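PDB 4RU4: tail spike protein gp49 from Pseudomonas phage LKA1, which probably cleaves the O-specific polysaccharide of Pseudomonas as a lyase, helping the phage to degrade the host cell envelope during entry. Local coordinates for residues S113-L118 with L224-V228. Residues are numbered along the deposited sequence; the frame is centred on the assembly and turned at random. Where two conformers were deposited one is given.
Sequences SCVGSL and LVEAV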
ATOM      1  N   SER B 113     -13.050 -31.290   2.579  1.00  7.86           N
ATOM      2  CA  SER B 113     -12.768 -30.861   3.947  1.00  9.80           C
ATOM      3  C   SER B 113     -11.578 -31.570   4.562  1.00  7.30           C
ATOM      4  O   SER B 113     -11.321 -32.756   4.289  1.00  6.79           O
ATOM      5  CB  SER B 113     -14.002 -31.012   4.855  1.00 10.11           C
ATOM      6  OG  SER B 113     -14.365 -32.377   4.999  1.00 14.44           O
ATOM      7  N   CYS B 114     -10.854 -30.836   5.405  1.00  6.85           N
ATOM      8  CA  CYS B 114      -9.788 -31.424   6.200  1.00  6.64           C
ATOM      9  C   CYS B 114      -9.857 -30.844   7.604  1.00  9.77           C
ATOM     10  O   CYS B 114      -9.938 -29.622   7.766  1.00 10.14           O
ATOM     11  CB  CYS B 114      -8.406 -31.150   5.599  1.00  6.04           C
ATOM     12  SG  CYS B 114      -7.127 -32.107   6.477  1.00 10.92           S
ATOM     13  N   VAL B 115      -9.858 -31.716   8.612  1.00  8.85           N
ATOM     14  CA  VAL B 115      -9.978 -31.265  10.002  1.00  7.45           C
ATOM     15  C   VAL B 115      -8.785 -31.792  10.828  1.00  9.74           C
ATOM     16  O   VAL B 115      -8.535 -33.009  10.883  1.00  9.39           O
ATOM     17  CB  VAL B 115     -11.304 -31.761  10.643  1.00 14.29           C
ATOM     18  CG1 VAL B 115     -11.467 -31.225  12.082  1.00  9.59           C
ATOM     19  CG2 VAL B 115     -12.509 -31.397   9.774  1.00 14.99           C
ATOM     20  N   GLY B 116      -8.035 -30.884  11.449  1.00  7.22           N
ATOM     21  CA  GLY B 116      -6.984 -31.286  12.372  1.00  7.90           C
ATOM     22  C   GLY B 116      -7.556 -31.408  13.774  1.00 11.52           C
ATOM     23  O   GLY B 116      -8.770 -31.449  13.948  1.00 10.96           O
ATOM     24  N   SER B 117      -6.678 -31.459  14.771  0.60 13.60           N
ATOM     25  CA  SER B 117      -7.113 -31.698  16.137  0.60 13.58           C
ATOM     26  C   SER B 117      -6.561 -30.686  17.120  0.60 13.57           C
ATOM     27  O   SER B 117      -5.459 -30.169  16.943  0.60 13.73           O
ATOM     28  CB  SER B 117      -6.698 -33.102  16.592  0.60 13.74           C
ATOM     29  OG  SER B 117      -6.966 -34.042  15.576  0.60 11.58           O
ATOM     30  N   LEU B 118      -7.339 -30.422  18.163  1.00 13.81           N
ATOM     31  CA  LEU B 118      -6.867 -29.643  19.300  1.00 11.27           C
ATOM     32  C   LEU B 118      -6.642 -30.650  20.418  1.00 15.50           C
ATOM     33  O   LEU B 118      -7.585 -31.313  20.852  1.00 13.99           O
ATOM     34  CB  LEU B 118      -7.930 -28.628  19.731  1.00 11.50           C
ATOM     35  CG  LEU B 118      -8.346 -27.475  18.802  1.00 16.17           C
ATOM     36  CD1 LEU B 118      -8.984 -26.341  19.620  1.00 14.60           C
ATOM     37  CD2 LEU B 118      -7.194 -26.949  17.989  1.00 14.83           C
ATOM     38  N   LEU B 224     -13.860 -26.626   3.470  1.00  6.43           N
ATOM     39  CA  LEU B 224     -13.717 -26.379   4.908  1.00  8.14           C
ATOM     40  C   LEU B 224     -12.355 -26.901   5.352  1.00  8.16           C
ATOM     41  O   LEU B 224     -12.048 -28.053   5.114  1.00  9.32           O
ATOM     42  CB  LEU B 224     -14.778 -27.150   5.701  1.00  8.53           C
ATOM     43  CG  LEU B 224     -14.563 -27.087   7.216  1.00 11.85           C
ATOM     44  CD1 LEU B 224     -14.731 -25.671   7.750  1.00 10.49           C
ATOM     45  CD2 LEU B 224     -15.518 -28.063   7.933  1.00 15.69           C
ATOM     46  N   VAL B 225     -11.557 -26.068   6.010  1.00  7.08           N
ATOM     47  CA  VAL B 225     -10.288 -26.520   6.584  1.00  8.64           C
ATOM     48  C   VAL B 225     -10.343 -26.049   8.034  1.00 12.10           C
ATOM     49  O   VAL B 225     -10.544 -24.865   8.297  1.00 10.57           O
ATOM     50  CB  VAL B 225      -9.036 -25.920   5.856  1.00 10.50           C
ATOM     51  CG1 VAL B 225      -7.751 -26.385   6.538  1.00  8.96           C
ATOM     52  CG2 VAL B 225      -9.031 -26.270   4.358  1.00  7.82           C
ATOM     53  N   GLU B 226     -10.212 -26.974   8.971  1.00  6.49           N
ATOM     54  CA  GLU B 226     -10.433 -26.654  10.375  1.00  7.76           C
ATOM     55  C   GLU B 226      -9.256 -27.163  11.230  1.00  8.61           C
ATOM     56  O   GLU B 226      -8.790 -28.285  11.030  1.00  8.93           O
ATOM     57  CB  GLU B 226     -11.754 -27.271  10.853  1.00  9.00           C
ATOM     58  CG  GLU B 226     -12.017 -27.085  12.366  1.00 11.88           C
ATOM     59  CD  GLU B 226     -13.440 -27.468  12.775  1.00 18.09           C
ATOM     60  OE1 GLU B 226     -14.242 -27.852  11.883  1.00 17.45           O
ATOM     61  OE2 GLU B 226     -13.746 -27.383  13.994  1.00 18.02           O
ATOM     62  N   ALA B 227      -8.788 -26.333  12.162  1.00  7.78           N
ATOM     63  CA  ALA B 227      -7.711 -26.701  13.097  1.00  9.52           C
ATOM     64  C   ALA B 227      -6.455 -27.199  12.395  1.00 10.83           C
ATOM     65  O   ALA B 227      -5.925 -28.279  12.725  1.00  8.77           O
ATOM     66  CB  ALA B 227      -8.213 -27.741  14.152  1.00  7.45           C
ATOM     67  N   VAL B 228      -5.949 -26.403  11.447  1.00  6.31           N
ATOM     68  CA  VAL B 228      -4.755 -26.785  10.722  1.00  8.39           C
ATOM     69  C   VAL B 228      -3.743 -25.627  10.724  1.00  7.73           C
ATOM     70  O   VAL B 228      -4.134 -24.450  10.607  1.00  7.73           O
ATOM     71  CB  VAL B 228      -5.102 -27.190   9.267  1.00  6.91           C
ATOM     72  CG1 VAL B 228      -3.839 -27.459   8.445  1.00  7.40           C
ATOM     73  CG2 VAL B 228      -6.044 -28.419   9.240  1.00  7.53           C
TER
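Glu226 N donates a backbone hydrogen bond to Cys114 O at 2.9 Å, joining two neighbouring rungs of the right-handed parallel beta-helix, the pectin lyase-like fold of this tailspike. The strands run parallel, 6° apart, and are 4.8 Å from each other at closest approach. Two more bonds complete the ladder. Cys114 N donates to Leu224 O, and Gly116 N to Glu226 O at 2.7 Å. The last is the straightest. CA-H...O contacts supplement them: Leu224 O also receives Ser113 CA, and Glu226 O also receives Val115 CA.

Paired residues point to the same face of the sheet. Ser113, Val115, Leu224 and Glu226 share one face, where Val115 CG1 lies alongside Glu226 CB at 4.2 Å. Glu226 holds CG anti to its backbone N (chi1 175°) and is extended beyond it, which carries the carboxylate past the valine. On the other face lie the buried Cys114 and Val225.

Beyond Gly116 the two segments part. Ala227 turns segment 224-228 with positive phi (54°). Val228 CG2 comes within 3.9 Å of Gly116 N. Leu118 CD2 packs against the methyl CB of Ala227 at 4.0 Å.

Further out, Glu226 OE2 makes a salt bridge with Arg250, which may ease the closeness of Glu302 to the same oxygen. Cys114 and Val225 both touch Val206 of strand 206-209. The rungs continue on both sides, through backbone bonds of Ser113 to Ile83 and side-chain contacts of Leu224 and Glu226 with strand 247-249, while Ser117 bonds through its backbone to Val202 of the antiparallel strand 197-202. Where the segments diverge, Ala227 O receives a CA-H...O contact from Gly116 CA at 3.2 Å.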